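Long-range contacts in uncharacterized protein lp_2219 (Lactobacillus plantarum, PDB 3HFQ), which is of unknown function but belongs to the lactonase family of seven-bladed beta-propellers, and so may act on a lactone or a related sugar derivative: residues 142-147 with 157-162; 163-168 with 178-183. The protein carries 1 engineered substitution. All coordinates share one frame; numbering follows the deposited sequence.

Overall arrangement
Both contacts lie in one blade of the beta-propeller, the four-stranded antiparallel sheet 143-148, 154-158, 163-169 and 175-182. Contact 1 joins its first two strands and contact 2 its last two. They follow in series along the chain, and their centres are about 10 Å apart. Contact 1 is buried, with its centre about 12 Å from the centre of the chain. Contact 2 lies farther out, at about 18 Å, and is partly exposed. Strands 154-158 and 163-169 are neighbours in the sheet, and Asp158 N probably bonds to Lys163 O. Asp162 O probably accepts from Met183 N. The blade thus runs from the propeller's interior to its rim.

Contact 1: 142-147 with 157-162; sequences HIHYTD and IDLGSD. With PO4 (phosphate ion), chain C.
Asp158 reaches across to the backbone of His142. Asp158 OD1 accepts from His142 N at 3.0 Å, and the bond is nearly straight at 166°. The amide comes from above the carboxylate plane. Ser161 N meets Asp158 OD1 from the opposite face, also at 3.0 Å, so OD1 is gripped from two sides. The Ser161 bond, three residues on, makes an Asx motif that shapes the turn after strand 154-158; the His142 bond carries the same oxygen across to the residue just before strand 143-148. CG of Asp158 lies anti to the backbone N (chi1 -167°), which swings the carboxylate toward His142. The other oxygen, OD2, is hydrogen-bonded to Ser141 OG. Ile143 CD1 packs against Asp158 CB, and the two side chains cross at about a right angle.

Backbone bonds zip up the rest. Leu159 N donates to His142 O at 2.8 Å, His144 N to Ile157 O, and Ile157 N to Tyr145 O. This is the antiparallel hairpin of the first two strands in a propeller blade, a buried part of the fold. On the other face of the hairpin, Ile157 CD1 lies 3.7 Å from Tyr145 CB and is just as near the ring. Gly160 passes close to His142, with Gly160 N 3.7 Å from His142 CB.

His144 turns its ring edge to a phosphate ion, probably from the crystallisation liquor. His144 NE2 donates to PO4 O4 at 2.7 Å, with the phosphorus in the ring plane. Leu159 CD1 lies 3.9 Å from PO4 O3. Arg190 and Arg259 also bond to the ion. Farther out, the Tyr145 ring meets those of Tyr90 and His191, and the His142 ring stacks on Tyr105.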
ATOM      1  N   HIS A 142       3.368   5.632  14.625  1.00 10.88           N
ATOM      2  CA  HIS A 142       2.757   4.561  13.848  1.00  8.98           C
ATOM      3  C   HIS A 142       3.242   4.644  12.397  1.00 11.27           C
ATOM      4  O   HIS A 142       2.683   5.384  11.594  1.00 12.50           O
ATOM      5  CB  HIS A 142       1.230   4.692  13.902  1.00 14.19           C
ATOM      6  CG  HIS A 142       0.655   4.511  15.277  1.00 14.43           C
ATOM      7  ND1 HIS A 142      -0.424   5.242  15.736  1.00 18.79           N
ATOM      8  CD2 HIS A 142       0.987   3.666  16.281  1.00  8.87           C
ATOM      9  CE1 HIS A 142      -0.728   4.850  16.962  1.00 15.15           C
ATOM     10  NE2 HIS A 142       0.112   3.897  17.316  1.00 19.50           N
ATOM     11  N   ILE A 143       4.288   3.890  12.069  1.00 10.61           N
ATOM     12  CA  ILE A 143       4.834   3.896  10.713  1.00 12.95           C
ATOM     13  C   ILE A 143       3.939   3.035   9.826  1.00 13.91           C
ATOM     14  O   ILE A 143       3.616   1.904  10.179  1.00 12.27           O
ATOM     15  CB  ILE A 143       6.285   3.350  10.694  1.00 10.74           C
ATOM     16  CG1 ILE A 143       7.145   4.125  11.697  1.00 12.10           C
ATOM     17  CG2 ILE A 143       6.882   3.503   9.304  1.00 10.98           C
ATOM     18  CD1 ILE A 143       7.189   5.633  11.447  1.00 15.59           C
ATOM     19  N   HIS A 144       3.552   3.558   8.666  1.00  9.20           N
ATOM     20  CA  HIS A 144       2.645   2.820   7.791  1.00  8.96           C
ATOM     21  C   HIS A 144       3.107   2.676   6.345  1.00 11.39           C
ATOM     22  O   HIS A 144       2.413   2.066   5.524  1.00 10.32           O
ATOM     23  CB  HIS A 144       1.279   3.510   7.797  1.00 12.37           C
ATOM     24  CG  HIS A 144       0.121   2.562   7.814  1.00 15.16           C
ATOM     25  ND1 HIS A 144       0.044   1.467   6.981  1.00 14.72           N
ATOM     26  CD2 HIS A 144      -0.996   2.537   8.576  1.00 15.42           C
ATOM     27  CE1 HIS A 144      -1.070   0.805   7.233  1.00 17.88           C
ATOM     28  NE2 HIS A 144      -1.722   1.433   8.198  1.00 14.25           N
ATOM     29  N   TYR A 145       4.272   3.227   6.027  1.00  8.62           N
ATOM     30  CA  TYR A 145       4.762   3.172   4.659  1.00 11.91           C
ATOM     31  C   TYR A 145       6.270   3.360   4.626  1.00 15.75           C
ATOM     32  O   TYR A 145       6.810   4.240   5.300  1.00 10.29           O
ATOM     33  CB  TYR A 145       4.054   4.269   3.842  1.00  8.35           C
ATOM     34  CG  TYR A 145       4.458   4.401   2.384  1.00  9.17           C
ATOM     35  CD1 TYR A 145       5.580   5.142   2.012  1.00  9.35           C
ATOM     36  CD2 TYR A 145       3.688   3.822   1.377  1.00 10.20           C
ATOM     37  CE1 TYR A 145       5.924   5.303   0.664  1.00 11.03           C
ATOM     38  CE2 TYR A 145       4.027   3.973   0.027  1.00  7.96           C
ATOM     39  CZ  TYR A 145       5.143   4.717  -0.319  1.00 11.42           C
ATOM     40  OH  TYR A 145       5.486   4.869  -1.645  1.00 12.04           O
ATOM     41  N   THR A 146       6.938   2.505   3.858  1.00 10.76           N
ATOM     42  CA  THR A 146       8.386   2.555   3.692  1.00 12.77           C
ATOM     43  C   THR A 146       8.680   2.152   2.251  1.00 12.49           C
ATOM     44  O   THR A 146       8.763   0.964   1.938  1.00 11.09           O
ATOM     45  CB  THR A 146       9.118   1.562   4.628  1.00  7.66           C
ATOM     46  OG1 THR A 146       8.571   0.250   4.450  1.00  7.43           O
ATOM     47  CG2 THR A 146       8.968   1.984   6.088  1.00  6.38           C
ATOM     48  N   ASP A 147       8.823   3.134   1.369  1.00 12.17           N
ATOM     49  CA  ASP A 147       9.107   2.824  -0.024  1.00  8.74           C
ATOM     50  C   ASP A 147      10.020   3.865  -0.666  1.00  9.38           C
ATOM     51  O   ASP A 147      10.189   4.966  -0.142  1.00 11.47           O
ATOM     52  CB  ASP A 147       7.801   2.686  -0.817  1.00  8.93           C
ATOM     53  CG  ASP A 147       7.834   1.510  -1.783  1.00 13.77           C
ATOM     54  OD1 ASP A 147       8.910   1.249  -2.363  1.00 11.41           O
ATOM     55  OD2 ASP A 147       6.789   0.850  -1.968  1.00 11.63           O
ATOM     56  N   ILE A 157       6.477   7.103   6.284  1.00  9.06           N
ATOM     57  CA  ILE A 157       5.342   7.865   6.802  1.00  9.79           C
ATOM     58  C   ILE A 157       4.894   7.475   8.207  1.00 10.30           C
ATOM     59  O   ILE A 157       4.630   6.308   8.476  1.00 10.54           O
ATOM     60  CB  ILE A 157       4.136   7.726   5.849  1.00 10.34           C
ATOM     61  CG1 ILE A 157       4.555   8.134   4.433  1.00  6.91           C
ATOM     62  CG2 ILE A 157       2.975   8.581   6.338  1.00 13.73           C
ATOM     63  CD1 ILE A 157       3.497   7.858   3.378  1.00  7.04           C
ATOM     64  N   ASP A 158       4.790   8.465   9.090  1.00 11.19           N
ATOM     65  CA  ASP A 158       4.366   8.236  10.466  1.00 11.15           C
ATOM     66  C   ASP A 158       2.960   8.807  10.656  1.00 12.54           C
ATOM     67  O   ASP A 158       2.778  10.020  10.776  1.00 10.87           O
ATOM     68  CB  ASP A 158       5.333   8.919  11.440  1.00 15.30           C
ATOM     69  CG  ASP A 158       5.138   8.468  12.878  1.00 13.40           C
ATOM     70  OD1 ASP A 158       3.989   8.188  13.271  1.00 12.48           O
ATOM     71  OD2 ASP A 158       6.137   8.407  13.624  1.00 15.54           O
ATOM     72  N   LEU A 159       1.969   7.926  10.673  1.00  9.92           N
ATOM     73  CA  LEU A 159       0.584   8.339  10.845  1.00 12.61           C
ATOM     74  C   LEU A 159       0.355   8.911  12.240  1.00 10.05           C
ATOM     75  O   LEU A 159      -0.428   9.846  12.420  1.00 10.86           O
ATOM     76  CB  LEU A 159      -0.340   7.137  10.603  1.00 15.60           C
ATOM     77  CG  LEU A 159      -1.844   7.306  10.842  1.00 15.65           C
ATOM     78  CD1 LEU A 159      -2.619   6.418   9.877  1.00 15.56           C
ATOM     79  CD2 LEU A 159      -2.180   6.967  12.289  1.00 15.41           C
ATOM     80  N   GLY A 160       1.058   8.352  13.220  1.00  6.95           N
ATOM     81  CA  GLY A 160       0.908   8.791  14.594  1.00 12.01           C
ATOM     82  C   GLY A 160       1.411  10.187  14.924  1.00 17.71           C
ATOM     83  O   GLY A 160       0.824  10.872  15.765  1.00 15.75           O
ATOM     84  N   SER A 161       2.483  10.619  14.267  1.00 13.92           N
ATOM     85  CA  SER A 161       3.052  11.936  14.539  1.00 15.89           C
ATOM     86  C   SER A 161       2.861  12.963  13.422  1.00 16.53           C
ATOM     87  O   SER A 161       3.399  14.066  13.498  1.00 18.76           O
ATOM     88  CB  SER A 161       4.545  11.797  14.836  1.00 20.59           C
ATOM     89  OG  SER A 161       5.227  11.307  13.698  1.00 27.90           O
ATOM     90  N   ASP A 162       2.100  12.603  12.392  1.00 14.76           N
ATOM     91  CA  ASP A 162       1.846  13.502  11.264  1.00 12.32           C
ATOM     92  C   ASP A 162       3.122  13.931  10.549  1.00 13.72           C
ATOM     93  O   ASP A 162       3.292  15.106  10.219  1.00 14.45           O
ATOM     94  CB  ASP A 162       1.090  14.753  11.730  1.00 15.83           C
ATOM     95  CG  ASP A 162      -0.351  14.465  12.088  1.00 20.44           C
ATOM     96  OD1 ASP A 162      -1.052  13.843  11.262  1.00 18.24           O
ATOM     97  OD2 ASP A 162      -0.786  14.864  13.191  1.00 19.57           O
TER
HETATM   98  P   PO4 C 402      -4.737   1.420   9.429  1.00 18.55           P
HETATM   99  O1  PO4 C 402      -6.038   1.069  10.244  1.00 21.26           O
HETATM  100  O2  PO4 C 402      -5.089   1.552   7.900  1.00 16.27           O
HETATM  101  O3  PO4 C 402      -4.133   2.780   9.953  1.00 26.00           O
HETATM  102  O4  PO4 C 402      -3.672   0.271   9.615  1.00 24.62           O

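Contact 2: 163-168 with 178-183; sequences KVYVYN and QSVLTM
Lys163 sets CG anti to its carbonyl carbon (chi1 -67°), runs extended, and bends at its last torsion (chi4 -64°). This brings Lys163 NZ to Thr182 OG1, a 2.8 Å hydrogen bond between side chains lying side by side. Strands 163-169 and 175-182 form the outer antiparallel hairpin of a beta-propeller blade. Lys163, Tyr165, Val180 and Thr182 share one face of it. Val180 CG2, anti to the backbone N, sits over one face of the Tyr165 ring in a CH-pi contact, 4.1 Å from the centroid and offset toward the rim. Val180 CG2 also lies 3.9 Å from Lys163 CD. With an alanine in place of Lys163, Thr182 OG1 would probably lose its ammonium partner and Val180 CG2 part of its cover.

Val164 and Leu181 form a hydrogen-bonded pair, each N donating to the other's O at 2.8 Å. Their CB atoms pack on the opposite face, where Val166 and Ser179 also lie. Phe223 of the next blade touches Val166 and Leu181. A water donates to both Val164 O and Ser179 OG, while Ser179 OG also bonds to Gly221 O.

Val166 N donates to Ser179 O. Gln178 and Ser179 both face Val166, a classic beta bulge. Val166 O accepts from both of their amides, Gln178 N at 2.8 Å and Ser179 N at 3.3 Å. At the bulge, the side-chain amides of Asn168 and Gln178 meet with their planes 55° apart. Arg153 holds Asn168 OD1, and Asn168 ND2 donates to Gln178 OE1 at 2.8 Å.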
ATOM      1  N   LYS A 163       4.017  12.981  10.296  1.00 13.21           N
ATOM      2  CA  LYS A 163       5.268  13.307   9.624  1.00 10.54           C
ATOM      3  C   LYS A 163       5.630  12.361   8.492  1.00 15.67           C
ATOM      4  O   LYS A 163       5.293  11.173   8.517  1.00 15.52           O
ATOM      5  CB  LYS A 163       6.420  13.327  10.633  1.00 11.01           C
ATOM      6  CG  LYS A 163       6.339  14.444  11.662  1.00 16.97           C
ATOM      7  CD  LYS A 163       7.401  14.273  12.736  1.00 26.53           C
ATOM      8  CE  LYS A 163       7.299  15.355  13.804  1.00 35.72           C
ATOM      9  NZ  LYS A 163       7.560  16.719  13.262  1.00 35.53           N
ATOM     10  N   VAL A 164       6.312  12.908   7.492  1.00 11.51           N
ATOM     11  CA  VAL A 164       6.781  12.117   6.368  1.00 13.92           C
ATOM     12  C   VAL A 164       8.291  12.294   6.346  1.00 15.55           C
ATOM     13  O   VAL A 164       8.802  13.384   6.071  1.00 11.99           O
ATOM     14  CB  VAL A 164       6.200  12.591   5.013  1.00 14.59           C
ATOM     15  CG1 VAL A 164       6.754  11.722   3.891  1.00 11.71           C
ATOM     16  CG2 VAL A 164       4.677  12.500   5.030  1.00 12.48           C
ATOM     17  N   TYR A 165       9.001  11.222   6.669  1.00  9.97           N
ATOM     18  CA  TYR A 165      10.451  11.246   6.689  1.00 10.20           C
ATOM     19  C   TYR A 165      11.025  10.775   5.360  1.00 15.65           C
ATOM     20  O   TYR A 165      10.402   9.996   4.637  1.00 13.99           O
ATOM     21  CB  TYR A 165      11.006  10.299   7.758  1.00 12.92           C
ATOM     22  CG  TYR A 165      10.664  10.626   9.191  1.00 13.88           C
ATOM     23  CD1 TYR A 165       9.448  10.234   9.752  1.00 15.54           C
ATOM     24  CD2 TYR A 165      11.581  11.286  10.003  1.00 16.89           C
ATOM     25  CE1 TYR A 165       9.153  10.501  11.089  1.00 14.18           C
ATOM     26  CE2 TYR A 165      11.300  11.558  11.335  1.00 18.37           C
ATOM     27  CZ  TYR A 165      10.089  11.157  11.876  1.00 19.54           C
ATOM     28  OH  TYR A 165       9.823  11.413  13.203  1.00 19.05           O
ATOM     29  N   VAL A 166      12.214  11.266   5.044  1.00  9.89           N
ATOM     30  CA  VAL A 166      12.929  10.820   3.864  1.00  8.82           C
ATOM     31  C   VAL A 166      14.289  10.411   4.412  1.00 11.20           C
ATOM     32  O   VAL A 166      14.949  11.200   5.089  1.00  7.64           O
ATOM     33  CB  VAL A 166      13.110  11.923   2.813  1.00 10.47           C
ATOM     34  CG1 VAL A 166      14.018  11.413   1.694  1.00 11.67           C
ATOM     35  CG2 VAL A 166      11.754  12.311   2.231  1.00 13.71           C
ATOM     36  N   TYR A 167      14.682   9.168   4.142  1.00  9.73           N
ATOM     37  CA  TYR A 167      15.954   8.619   4.611  1.00 10.58           C
ATOM     38  C   TYR A 167      16.858   8.197   3.463  1.00 10.48           C
ATOM     39  O   TYR A 167      16.386   7.721   2.434  1.00  8.79           O
ATOM     40  CB  TYR A 167      15.722   7.359   5.447  1.00  6.54           C
ATOM     41  CG  TYR A 167      15.139   7.559   6.820  1.00 10.48           C
ATOM     42  CD1 TYR A 167      15.964   7.819   7.915  1.00 13.48           C
ATOM     43  CD2 TYR A 167      13.769   7.439   7.036  1.00 13.39           C
ATOM     44  CE1 TYR A 167      15.432   7.963   9.198  1.00 12.94           C
ATOM     45  CE2 TYR A 167      13.229   7.583   8.309  1.00 12.17           C
ATOM     46  CZ  TYR A 167      14.065   7.838   9.385  1.00 13.42           C
ATOM     47  OH  TYR A 167      13.529   7.972  10.643  1.00 13.25           O
ATOM     48  N   ASN A 168      18.163   8.353   3.658  1.00 13.39           N
ATOM     49  CA  ASN A 168      19.124   7.902   2.668  1.00 13.79           C
ATOM     50  C   ASN A 168      19.392   6.461   3.075  1.00 14.14           C
ATOM     51  O   ASN A 168      19.349   6.138   4.264  1.00 13.41           O
ATOM     52  CB  ASN A 168      20.405   8.728   2.732  1.00 13.10           C
ATOM     53  CG  ASN A 168      20.190  10.147   2.251  1.00 12.47           C
ATOM     54  OD1 ASN A 168      19.579  10.365   1.205  1.00 12.24           O
ATOM     55  ND2 ASN A 168      20.687  11.117   3.007  1.00 12.15           N
ATOM     56  N   GLN A 178      17.279  12.448   6.098  1.00 12.08           N
ATOM     57  CA  GLN A 178      17.583  13.485   5.113  1.00  9.31           C
ATOM     58  C   GLN A 178      16.648  14.677   5.324  1.00 12.28           C
ATOM     59  O   GLN A 178      17.072  15.832   5.270  1.00 14.74           O
ATOM     60  CB  GLN A 178      17.395  12.924   3.700  1.00 10.28           C
ATOM     61  CG  GLN A 178      17.592  13.924   2.558  1.00 11.94           C
ATOM     62  CD  GLN A 178      18.998  14.487   2.490  1.00 14.61           C
ATOM     63  OE1 GLN A 178      19.961  13.828   2.881  1.00 13.55           O
ATOM     64  NE2 GLN A 178      19.125  15.709   1.975  1.00 17.74           N
ATOM     65  N   SER A 179      15.372  14.391   5.562  1.00  9.40           N
ATOM     66  CA  SER A 179      14.392  15.452   5.773  1.00 10.18           C
ATOM     67  C   SER A 179      13.144  14.926   6.457  1.00 14.34           C
ATOM     68  O   SER A 179      12.917  13.715   6.526  1.00 14.59           O
ATOM     69  CB  SER A 179      13.988  16.070   4.433  1.00 15.34           C
ATOM     70  OG  SER A 179      13.283  15.123   3.636  1.00 16.02           O
ATOM     71  N   VAL A 180      12.329  15.846   6.959  1.00 11.15           N
ATOM     72  CA  VAL A 180      11.085  15.474   7.613  1.00 10.96           C
ATOM     73  C   VAL A 180      10.035  16.542   7.360  1.00 13.08           C
ATOM     74  O   VAL A 180      10.231  17.713   7.678  1.00 15.27           O
ATOM     75  CB  VAL A 180      11.273  15.288   9.143  1.00 17.75           C
ATOM     76  CG1 VAL A 180      11.838  16.549   9.763  1.00 23.54           C
ATOM     77  CG2 VAL A 180       9.937  14.925   9.788  1.00 18.11           C
ATOM     78  N   LEU A 181       8.929  16.126   6.755  1.00 10.67           N
ATOM     79  CA  LEU A 181       7.824  17.024   6.461  1.00 11.12           C
ATOM     80  C   LEU A 181       6.776  16.840   7.549  1.00 10.31           C
ATOM     81  O   LEU A 181       6.353  15.719   7.826  1.00 12.78           O
ATOM     82  CB  LEU A 181       7.208  16.683   5.100  1.00 14.57           C
ATOM     83  CG  LEU A 181       5.926  17.432   4.730  1.00 17.70           C
ATOM     84  CD1 LEU A 181       6.234  18.903   4.448  1.00 16.16           C
ATOM     85  CD2 LEU A 181       5.296  16.769   3.518  1.00 20.20           C
ATOM     86  N   THR A 182       6.363  17.937   8.169  1.00 10.98           N
ATOM     87  CA  THR A 182       5.361  17.862   9.217  1.00 14.09           C
ATOM     88  C   THR A 182       4.027  18.343   8.672  1.00 16.87           C
ATOM     89  O   THR A 182       3.926  19.445   8.136  1.00 15.87           O
ATOM     90  CB  THR A 182       5.752  18.731  10.431  1.00 16.96           C
ATOM     91  OG1 THR A 182       6.966  18.233  11.003  1.00 20.33           O
ATOM     92  CG2 THR A 182       4.651  18.701  11.483  1.00 18.22           C
HETATM   93  N   MSE A 183       3.004  17.508   8.814  1.00 15.61           N
HETATM   94  CA  MSE A 183       1.675  17.850   8.333  1.00 17.01           C
HETATM   95  C   MSE A 183       0.834  18.480   9.434  1.00 17.23           C
HETATM   96  O   MSE A 183       1.161  18.364  10.614  1.00 14.37           O
HETATM   97  CB  MSE A 183       0.988  16.592   7.801  1.00 13.85           C
HETATM   98  CG  MSE A 183       1.839  15.843   6.785  1.00 15.58           C
HETATM   99 SE   MSE A 183       1.911  16.741   5.078  1.00 32.52          SE
HETATM  100  CE  MSE A 183       2.782  18.398   5.549  1.00 83.66           C
TER
HETATM  101  O   HOH W   1      10.428  14.782   4.166  1.00 17.55           O